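Local coordinates for protein galactonate dehydratase (Zobellia galactanivorans, PDB 5OLC) that belongs to the enolase superfamily, joining a mandelate racemase/muconate lactonizing enzyme-type N-terminal domain to an enolase-type TIM-barrel domain, at residues Y17-K22 with I39-I44; W53-G58 with T308-S313; Q275-A280 with V302-G307. All coordinates share one frame; numbering follows the deposited sequence.

Contact 1 of 3, residues Y17-K22 with I39-I44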
loop_
_atom_site.group_PDB
_atom_site.type_symbol
_atom_site.label_atom_id
_atom_site.label_comp_id
_atom_site.label_asym_id
_atom_site.label_seq_id
_atom_site.Cartn_x
_atom_site.Cartn_y
_atom_site.Cartn_z
ATOM N N TYR A 17 40.623 -22.356 15.037
ATOM C CA TYR A 17 41.863 -21.701 15.445
ATOM C C TYR A 17 41.709 -20.206 15.374
ATOM O O TYR A 17 41.353 -19.682 14.315
ATOM C CB TYR A 17 43.056 -22.108 14.569
ATOM C CG TYR A 17 43.279 -23.601 14.442
ATOM C CD1 TYR A 17 43.848 -24.333 15.483
ATOM C CD2 TYR A 17 42.987 -24.273 13.259
ATOM C CE1 TYR A 17 44.069 -25.707 15.369
ATOM C CE2 TYR A 17 43.207 -25.647 13.131
ATOM C CZ TYR A 17 43.748 -26.361 14.191
ATOM O OH TYR A 17 43.961 -27.716 14.094
ATOM N N VAL A 18 41.967 -19.517 16.509
ATOM C CA VAL A 18 41.934 -18.058 16.623
ATOM C C VAL A 18 43.364 -17.600 16.416
ATOM O O VAL A 18 44.252 -17.979 17.191
ATOM C CB VAL A 18 41.382 -17.555 17.973
ATOM C CG1 VAL A 18 41.460 -16.039 18.052
ATOM C CG2 VAL A 18 39.966 -18.030 18.204
ATOM N N ILE A 19 43.599 -16.829 15.358
ATOM C CA ILE A 19 44.946 -16.370 15.046
ATOM C C ILE A 19 45.024 -14.858 15.247
ATOM O O ILE A 19 44.139 -14.131 14.793
ATOM C CB ILE A 19 45.458 -16.886 13.665
ATOM C CG1 ILE A 19 44.466 -16.574 12.506
ATOM C CG2 ILE A 19 45.762 -18.386 13.753
ATOM C CD1 ILE A 19 45.034 -16.656 11.056
ATOM N N SER A 20 46.048 -14.402 15.999
ATOM C CA SER A 20 46.246 -12.995 16.354
ATOM C C SER A 20 47.550 -12.372 15.810
ATOM O O SER A 20 48.557 -13.074 15.704
ATOM C CB SER A 20 46.187 -12.844 17.871
ATOM O OG SER A 20 46.108 -11.476 18.239
ATOM N N HIS A 21 47.531 -11.055 15.478
ATOM C CA HIS A 21 48.699 -10.289 14.987
ATOM C C HIS A 21 48.479 -8.765 15.084
ATOM O O HIS A 21 47.469 -8.270 14.589
ATOM C CB HIS A 21 49.123 -10.746 13.566
ATOM C CG HIS A 21 49.481 -9.657 12.602
ATOM N ND1 HIS A 21 50.705 -9.014 12.655
ATOM C CD2 HIS A 21 48.774 -9.164 11.558
ATOM C CE1 HIS A 21 50.692 -8.134 11.663
ATOM N NE2 HIS A 21 49.554 -8.195 10.971
ATOM N N LYS A 22 49.424 -8.031 15.722
ATOM C CA LYS A 22 49.381 -6.567 15.892
ATOM C C LYS A 22 50.325 -5.890 14.899
ATOM O O LYS A 22 51.442 -6.375 14.721
ATOM C CB LYS A 22 49.774 -6.183 17.328
ATOM N N ILE A 39 41.399 -13.093 13.887
ATOM C CA ILE A 39 40.448 -13.795 13.021
ATOM C C ILE A 39 40.390 -15.277 13.427
ATOM O O ILE A 39 41.386 -15.820 13.892
ATOM C CB ILE A 39 40.639 -13.554 11.469
ATOM C CG1 ILE A 39 41.410 -14.659 10.798
ATOM C CG2 ILE A 39 41.231 -12.177 11.090
ATOM C CD1 ILE A 39 40.621 -15.327 9.965
ATOM N N CYS A 40 39.221 -15.899 13.291
ATOM C CA CYS A 40 39.005 -17.316 13.580
ATOM C C CYS A 40 38.915 -18.067 12.245
ATOM O O CYS A 40 38.344 -17.543 11.291
ATOM C CB CYS A 40 37.755 -17.522 14.430
ATOM S SG CYS A 40 37.331 -19.261 14.720
ATOM N N ILE A 41 39.503 -19.278 12.176
ATOM C CA ILE A 41 39.600 -20.169 11.000
ATOM C C ILE A 41 39.225 -21.610 11.470
ATOM O O ILE A 41 39.472 -21.931 12.626
ATOM C CB ILE A 41 41.098 -20.114 10.533
ATOM C CG1 ILE A 41 41.533 -18.721 10.012
ATOM C CG2 ILE A 41 41.464 -21.185 9.555
ATOM C CD1 ILE A 41 41.197 -18.324 8.610
ATOM N N VAL A 42 38.683 -22.474 10.591
ATOM C CA VAL A 42 38.367 -23.886 10.904
ATOM C C VAL A 42 39.023 -24.853 9.939
ATOM O O VAL A 42 39.171 -24.540 8.757
ATOM C CB VAL A 42 36.868 -24.253 10.931
ATOM C CG1 VAL A 42 36.349 -24.497 12.335
ATOM C CG2 VAL A 42 36.015 -23.279 10.129
ATOM N N LYS A 43 39.279 -26.083 10.423
ATOM C CA LYS A 43 39.758 -27.207 9.645
ATOM C C LYS A 43 38.870 -28.403 10.008
ATOM O O LYS A 43 38.906 -28.911 11.137
ATOM C CB LYS A 43 41.235 -27.511 9.920
ATOM C CG LYS A 43 41.883 -28.465 8.915
ATOM C CD LYS A 43 43.049 -29.152 9.570
ATOM C CE LYS A 43 44.007 -29.746 8.576
ATOM N NZ LYS A 43 45.377 -29.905 9.145
ATOM N N ILE A 44 38.032 -28.817 9.054
ATOM C CA ILE A 44 37.195 -29.994 9.243
ATOM C C ILE A 44 37.935 -31.088 8.520
ATOM O O ILE A 44 38.312 -30.912 7.358
ATOM C CB ILE A 44 35.724 -29.843 8.744
ATOM C CG1 ILE A 44 35.046 -28.606 9.377
ATOM C CG2 ILE A 44 34.913 -31.143 9.034
ATOM C CD1 ILE A 44 33.945 -28.050 8.629
#
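Ile19 pairs with Ile39 across the strands as an antiparallel hydrogen-bonded pair, and their side chains lie alongside one another, pointing the same way, with CG1 of Ile19 4.0 Å from CG1 of Ile39. Ile19 carries its CG1 between the backbone N and the carbonyl carbon (chi1 53°), which brings that branch over the neighbouring strand and lets its CD1 come 4.2 Å from Ile41 CG1. The Ile19 and Ile41 side chains meet at a slant. Tyr17, paired with Ile41, has its ring beside the backbone N (chi1 -53°); there Lys43 CB sits at the ring edge, 4.2 Å from Tyr17 CE2, while the phenol OH is hydrogen-bonded to Glu15. The backbone ladder is regular: Tyr17 N gives to Ile41 O at 2.7 Å and Ile19 N to Ile39 O at 2.8 Å, both nearly straight, and Ile41 N and Ile39 N return the bonds. Between these pairs the non-hydrogen-bonded Val18 and Cys40 turn to the other face, Val18 CG2 lying 4.4 Å from Cys40 CB, where helix 60-70 covers them. Leu378 and Leu382 pack on Tyr17 and Ile19. Strands 11-22 and 36-46 are thus the first two strands of the three-stranded antiparallel sheet (order 11-22, 36-46, 51-56) that characterises the N-terminal domain of the enolase superfamily.

Contact 2 of 3, residues W53-G58 with T308-S313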
loop_
_atom_site.group_PDB
_atom_site.type_symbol
_atom_site.label_atom_id
_atom_site.label_comp_id
_atom_site.label_asym_id
_atom_site.label_seq_id
_atom_site.Cartn_x
_atom_site.Cartn_y
_atom_site.Cartn_z
ATOM N N TRP A 53 39.403 -26.227 4.709
ATOM C CA TRP A 53 39.647 -24.976 5.434
ATOM C C TRP A 53 38.485 -23.961 5.286
ATOM O O TRP A 53 37.980 -23.725 4.188
ATOM C CB TRP A 53 41.014 -24.363 5.041
ATOM C CG TRP A 53 42.194 -25.045 5.666
ATOM C CD1 TRP A 53 43.102 -25.853 5.043
ATOM C CD2 TRP A 53 42.585 -24.993 7.049
ATOM N NE1 TRP A 53 44.044 -26.299 5.950
ATOM C CE2 TRP A 53 43.741 -25.798 7.192
ATOM C CE3 TRP A 53 42.092 -24.314 8.175
ATOM C CZ2 TRP A 53 44.408 -25.937 8.413
ATOM C CZ3 TRP A 53 42.740 -24.474 9.383
ATOM C CH2 TRP A 53 43.891 -25.267 9.493
ATOM N N GLY A 54 38.066 -23.402 6.413
ATOM C CA GLY A 54 36.977 -22.433 6.486
ATOM C C GLY A 54 37.327 -21.215 7.305
ATOM O O GLY A 54 38.363 -21.187 7.957
ATOM N N GLU A 55 36.469 -20.209 7.269
ATOM C CA GLU A 55 36.670 -18.945 7.956
ATOM C C GLU A 55 35.321 -18.305 8.319
ATOM O O GLU A 55 34.357 -18.388 7.554
ATOM C CB GLU A 55 37.472 -18.000 7.036
ATOM C CG GLU A 55 38.017 -16.736 7.674
ATOM C CD GLU A 55 39.009 -16.008 6.784
ATOM O OE1 GLU A 55 39.527 -16.629 5.831
ATOM O OE2 GLU A 55 39.254 -14.804 7.021
ATOM N N GLY A 56 35.290 -17.691 9.496
ATOM C CA GLY A 56 34.159 -16.936 10.019
ATOM C C GLY A 56 34.533 -15.470 10.130
ATOM O O GLY A 56 35.697 -15.161 10.413
ATOM N N TYR A 57 33.577 -14.557 9.850
ATOM C CA TYR A 57 33.843 -13.116 9.910
ATOM C C TYR A 57 33.175 -12.475 11.119
ATOM O O TYR A 57 31.960 -12.627 11.300
ATOM C CB TYR A 57 33.451 -12.403 8.602
ATOM C CG TYR A 57 33.689 -10.908 8.615
ATOM C CD1 TYR A 57 34.929 -10.375 8.273
ATOM C CD2 TYR A 57 32.659 -10.019 8.923
ATOM C CE1 TYR A 57 35.146 -8.992 8.260
ATOM C CE2 TYR A 57 32.866 -8.635 8.920
ATOM C CZ TYR A 57 34.112 -8.125 8.588
ATOM O OH TYR A 57 34.309 -6.763 8.581
ATOM N N GLY A 58 33.978 -11.764 11.918
ATOM C CA GLY A 58 33.537 -11.073 13.124
ATOM C C GLY A 58 34.479 -11.230 14.302
ATOM O O GLY A 58 35.692 -11.319 14.092
ATOM N N THR A 308 41.372 -13.789 5.484
ATOM C CA THR A 308 42.545 -14.469 4.923
ATOM C C THR A 308 42.194 -14.964 3.515
ATOM O O THR A 308 41.115 -14.646 3.009
ATOM C CB THR A 308 43.048 -15.608 5.835
ATOM O OG1 THR A 308 42.178 -16.726 5.734
ATOM C CG2 THR A 308 43.231 -15.202 7.277
ATOM N N TRP A 309 43.075 -15.750 2.883
ATOM C CA TRP A 309 42.779 -16.272 1.560
ATOM C C TRP A 309 41.727 -17.364 1.605
ATOM O O TRP A 309 41.193 -17.677 0.544
ATOM C CB TRP A 309 44.031 -16.719 0.805
ATOM C CG TRP A 309 44.971 -15.599 0.497
ATOM C CD1 TRP A 309 46.062 -15.231 1.226
ATOM C CD2 TRP A 309 44.907 -14.697 -0.618
ATOM N NE1 TRP A 309 46.683 -14.148 0.638
ATOM C CE2 TRP A 309 45.987 -13.793 -0.490
ATOM C CE3 TRP A 309 44.056 -14.576 -1.726
ATOM C CZ2 TRP A 309 46.238 -12.780 -1.425
ATOM C CZ3 TRP A 309 44.307 -13.570 -2.654
ATOM C CH2 TRP A 309 45.385 -12.689 -2.500
ATOM N N ILE A 310 41.381 -17.917 2.809
ATOM C CA ILE A 310 40.281 -18.895 2.902
ATOM C C ILE A 310 39.002 -18.169 2.483
ATOM O O ILE A 310 38.273 -18.683 1.638
ATOM C CB ILE A 310 40.121 -19.605 4.276
ATOM C CG1 ILE A 310 41.365 -20.439 4.614
ATOM C CG2 ILE A 310 38.891 -20.502 4.247
ATOM C CD1 ILE A 310 41.522 -20.793 6.014
ATOM N N ALA A 311 38.791 -16.939 3.033
ATOM C CA ALA A 311 37.706 -15.998 2.756
ATOM C C ALA A 311 37.770 -15.476 1.324
ATOM O O ALA A 311 36.739 -15.494 0.636
ATOM C CB ALA A 311 37.788 -14.825 3.697
ATOM N N ILE A 312 38.962 -14.983 0.870
ATOM C CA ILE A 312 39.102 -14.463 -0.495
ATOM C C ILE A 312 38.772 -15.554 -1.518
ATOM O O ILE A 312 37.994 -15.292 -2.431
ATOM C CB ILE A 312 40.450 -13.760 -0.754
ATOM C CG1 ILE A 312 40.658 -12.625 0.246
ATOM C CG2 ILE A 312 40.551 -13.239 -2.203
ATOM C CD1 ILE A 312 42.106 -12.429 0.714
ATOM N N SER A 313 39.283 -16.791 -1.308
ATOM C CA SER A 313 39.026 -17.947 -2.178
ATOM C C SER A 313 37.540 -18.210 -2.390
ATOM O O SER A 313 37.125 -18.337 -3.537
ATOM C CB SER A 313 39.710 -19.199 -1.644
ATOM O OG SER A 313 41.108 -19.075 -1.806
#
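At the N-terminus of helix 309-321 of the barrel domain, Glu55 from the last strand of the N-terminal sheet reaches Thr308, the N-cap residue, so that this buried contact joins the two domains. Both carboxylate oxygens are used. OE2 of Glu55 takes the backbone N-H of Thr308 on its syn lone pair at 2.8 Å, 162° at the hydrogen. Glu55 OE1 accepts two bonds from donors well out of the carboxylate plane, one over each face: Thr308 OG1 at 2.7 Å and Ala311 N at 2.9 Å, the latter strongly bent (134°). An extended side chain, with CG opposite the backbone N (chi1 -168°), carries the group to the helix end. Thr308 OG1 in turn accepts from Ile310 N at 3.3 Å, the capping bond, and so links carboxylate and helix. Beside this polar cluster Ile310 leans on the strand: its CD1 lies 3.7 Å from Trp53 CB, meeting that side chain at a slant, and its CG2 packs against the Trp53 and Gly54 backbone. Three donors around one buried carboxylate leave it little freedom to rotate, and the positive end of the helix would probably help to offset its negative charge.

Contact 3 of 3, residues Q275-A280 with V302-G307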
loop_
_atom_site.group_PDB
_atom_site.type_symbol
_atom_site.label_atom_id
_atom_site.label_comp_id
_atom_site.label_asym_id
_atom_site.label_seq_id
_atom_site.Cartn_x
_atom_site.Cartn_y
_atom_site.Cartn_z
ATOM N N GLN A 275 25.964 -6.571 -0.759
ATOM C CA GLN A 275 27.303 -7.023 -0.400
ATOM C C GLN A 275 27.317 -8.028 0.759
ATOM O O GLN A 275 27.827 -7.691 1.829
ATOM C CB GLN A 275 28.248 -5.822 -0.138
ATOM C CG GLN A 275 28.415 -4.908 -1.346
ATOM C CD GLN A 275 29.700 -4.123 -1.401
ATOM O OE1 GLN A 275 29.697 -2.924 -1.691
ATOM N NE2 GLN A 275 30.836 -4.792 -1.246
ATOM N N PRO A 276 26.821 -9.282 0.585
ATOM C CA PRO A 276 26.915 -10.252 1.699
ATOM C C PRO A 276 28.342 -10.778 1.870
ATOM O O PRO A 276 29.046 -10.969 0.873
ATOM C CB PRO A 276 25.966 -11.393 1.294
ATOM C CG PRO A 276 25.523 -11.098 -0.084
ATOM C CD PRO A 276 26.230 -9.900 -0.617
ATOM N N ASP A 277 28.778 -11.000 3.118
ATOM C CA ASP A 277 30.090 -11.589 3.356
ATOM C C ASP A 277 29.844 -13.087 3.517
ATOM O O ASP A 277 29.027 -13.495 4.354
ATOM C CB ASP A 277 30.776 -10.992 4.601
ATOM C CG ASP A 277 32.246 -11.368 4.752
ATOM O OD1 ASP A 277 32.539 -12.576 4.948
ATOM O OD2 ASP A 277 33.102 -10.452 4.711
ATOM N N ILE A 278 30.519 -13.904 2.688
ATOM C CA ILE A 278 30.353 -15.365 2.679
ATOM C C ILE A 278 30.560 -15.944 4.071
ATOM O O ILE A 278 29.709 -16.687 4.549
ATOM C CB ILE A 278 31.222 -16.042 1.577
ATOM C CG1 ILE A 278 30.758 -15.601 0.155
ATOM C CG2 ILE A 278 31.192 -17.558 1.686
ATOM C CD1 ILE A 278 31.842 -15.151 -0.788
ATOM N N CYS A 279 31.618 -15.476 4.756
ATOM C CA CYS A 279 32.091 -15.865 6.093
ATOM C C CYS A 279 31.204 -15.356 7.245
ATOM O O CYS A 279 31.458 -15.681 8.413
ATOM C CB CYS A 279 33.549 -15.437 6.270
ATOM S SG CYS A 279 34.696 -16.201 5.084
ATOM N N ALA A 280 30.146 -14.608 6.922
ATOM C CA ALA A 280 29.243 -14.058 7.932
ATOM C C ALA A 280 27.751 -14.394 7.689
ATOM O O ALA A 280 27.085 -14.875 8.612
ATOM C CB ALA A 280 29.440 -12.556 8.029
ATOM N N VAL A 302 28.043 -8.057 -5.191
ATOM C CA VAL A 302 29.496 -7.966 -5.097
ATOM C C VAL A 302 29.693 -8.379 -3.657
ATOM O O VAL A 302 29.196 -7.663 -2.794
ATOM C CB VAL A 302 30.082 -6.551 -5.382
ATOM C CG1 VAL A 302 31.607 -6.550 -5.209
ATOM C CG2 VAL A 302 29.686 -6.039 -6.767
ATOM N N PRO A 303 30.278 -9.549 -3.337
ATOM C CA PRO A 303 30.386 -9.921 -1.922
ATOM C C PRO A 303 31.374 -9.072 -1.123
ATOM O O PRO A 303 32.229 -8.382 -1.696
ATOM C CB PRO A 303 30.764 -11.402 -1.976
ATOM C CG PRO A 303 31.475 -11.562 -3.246
ATOM C CD PRO A 303 30.888 -10.570 -4.212
ATOM N N HIS A 304 31.217 -9.086 0.201
ATOM C CA HIS A 304 32.125 -8.389 1.098
ATOM C C HIS A 304 33.200 -9.414 1.486
ATOM O O HIS A 304 32.854 -10.565 1.788
ATOM C CB HIS A 304 31.370 -7.868 2.334
ATOM C CG HIS A 304 32.239 -7.143 3.324
ATOM N ND1 HIS A 304 32.596 -7.721 4.542
ATOM C CD2 HIS A 304 32.791 -5.908 3.247
ATOM C CE1 HIS A 304 33.357 -6.825 5.153
ATOM N NE2 HIS A 304 33.507 -5.720 4.415
ATOM N N THR A 305 34.498 -9.024 1.399
ATOM C CA THR A 305 35.635 -9.891 1.760
ATOM C C THR A 305 36.701 -9.123 2.528
ATOM O O THR A 305 37.282 -8.175 1.993
ATOM C CB THR A 305 36.233 -10.691 0.575
ATOM O OG1 THR A 305 35.652 -10.306 -0.677
ATOM C CG2 THR A 305 36.114 -12.186 0.776
ATOM N N TRP A 306 36.953 -9.535 3.791
ATOM C CA TRP A 306 37.932 -8.894 4.667
ATOM C C TRP A 306 38.535 -9.887 5.676
ATOM O O TRP A 306 38.393 -9.718 6.898
ATOM C CB TRP A 306 37.313 -7.662 5.365
ATOM C CG TRP A 306 38.291 -6.581 5.732
ATOM C CD1 TRP A 306 38.976 -5.767 4.875
ATOM C CD2 TRP A 306 38.617 -6.131 7.061
ATOM N NE1 TRP A 306 39.736 -4.861 5.583
ATOM C CE2 TRP A 306 39.540 -5.066 6.929
ATOM C CE3 TRP A 306 38.245 -6.548 8.354
ATOM C CZ2 TRP A 306 40.086 -4.403 8.042
ATOM C CZ3 TRP A 306 38.786 -5.892 9.454
ATOM C CH2 TRP A 306 39.691 -4.831 9.294
ATOM N N GLY A 307 39.234 -10.889 5.144
ATOM C CA GLY A 307 39.891 -11.912 5.948
ATOM C C GLY A 307 41.157 -12.464 5.332
ATOM O O GLY A 307 41.943 -11.713 4.741
#
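This is a buried loop-to-loop contact close to the centre of the chain, in which the residues following strand 273-274 run at a marked slant to those following the neighbouring parallel strand 300-301, and Asp277 meets His304. Asp277 OD2 accepts from His304 ND1 at 2.8 Å, using its anti lone pair, the one away from OD1. The bond is bent, 134° at the hydrogen, and the oxygen stands clearly out of the imidazole plane; carboxylate and ring are turned 57° against each other, and the two side chains approach obliquely, with Asp277 CB at the ring edge. CG opposite the backbone N, in Asp277 (chi1 -169°) as in His304, sets the two groups within bonding distance. The other carboxylate oxygen, OD1 of Asp277, accepts a weak bond from Cys279 N at 3.0 Å, so one aspartate both bonds the histidine ring and, weakly, caps the turn that follows. Such a His-carboxylate pair, placed just beyond the ends of adjacent barrel strands, is consistent with the arrangement in mandelate racemase and its relatives, whose active sites lie at this C-terminal mouth of the barrel. The backbones reinforce it: His304 N gives to Pro276 O at 3.0 Å, the donor standing well above the carbonyl plane, and CA-H...O contacts run from Gln275 CA to Val302 O and from Asp277 CA to His304 O, the latter at 3.3 Å. On the apolar side Ile278 CD1 packs 4.1 Å from Pro303 CB, the two side chains lying alongside each other; Ile278 also touches Ala315 and Pro303 touches Val319, both of helix 309-321. The ring of Tyr57, coming from the N-terminal domain, meets the His304 ring edge-to-face.

How the contacts relate
The three contacts form a path from the N-terminal sheet to the mouth of the barrel. Contact 1 and contact 2, with centres about 9 Å apart, lie on neighbouring strands, 36-46 in contact 1 and 51-56 in contact 2, which are joined where Gly54 N lies 2.8 Å from Val42 O, probably a hydrogen bond. Contact 2 reaches contact 3, another 9 Å between centres, through Tyr57 N and Cys279 O, 2.8 Å apart and probably hydrogen-bonded. Contacts 1 and 3 do not touch; their centres are about 17 Å apart. Contact 3 is nested in the chain loop that contact 2 closes, and by analogy with the family it probably lies nearest the active site.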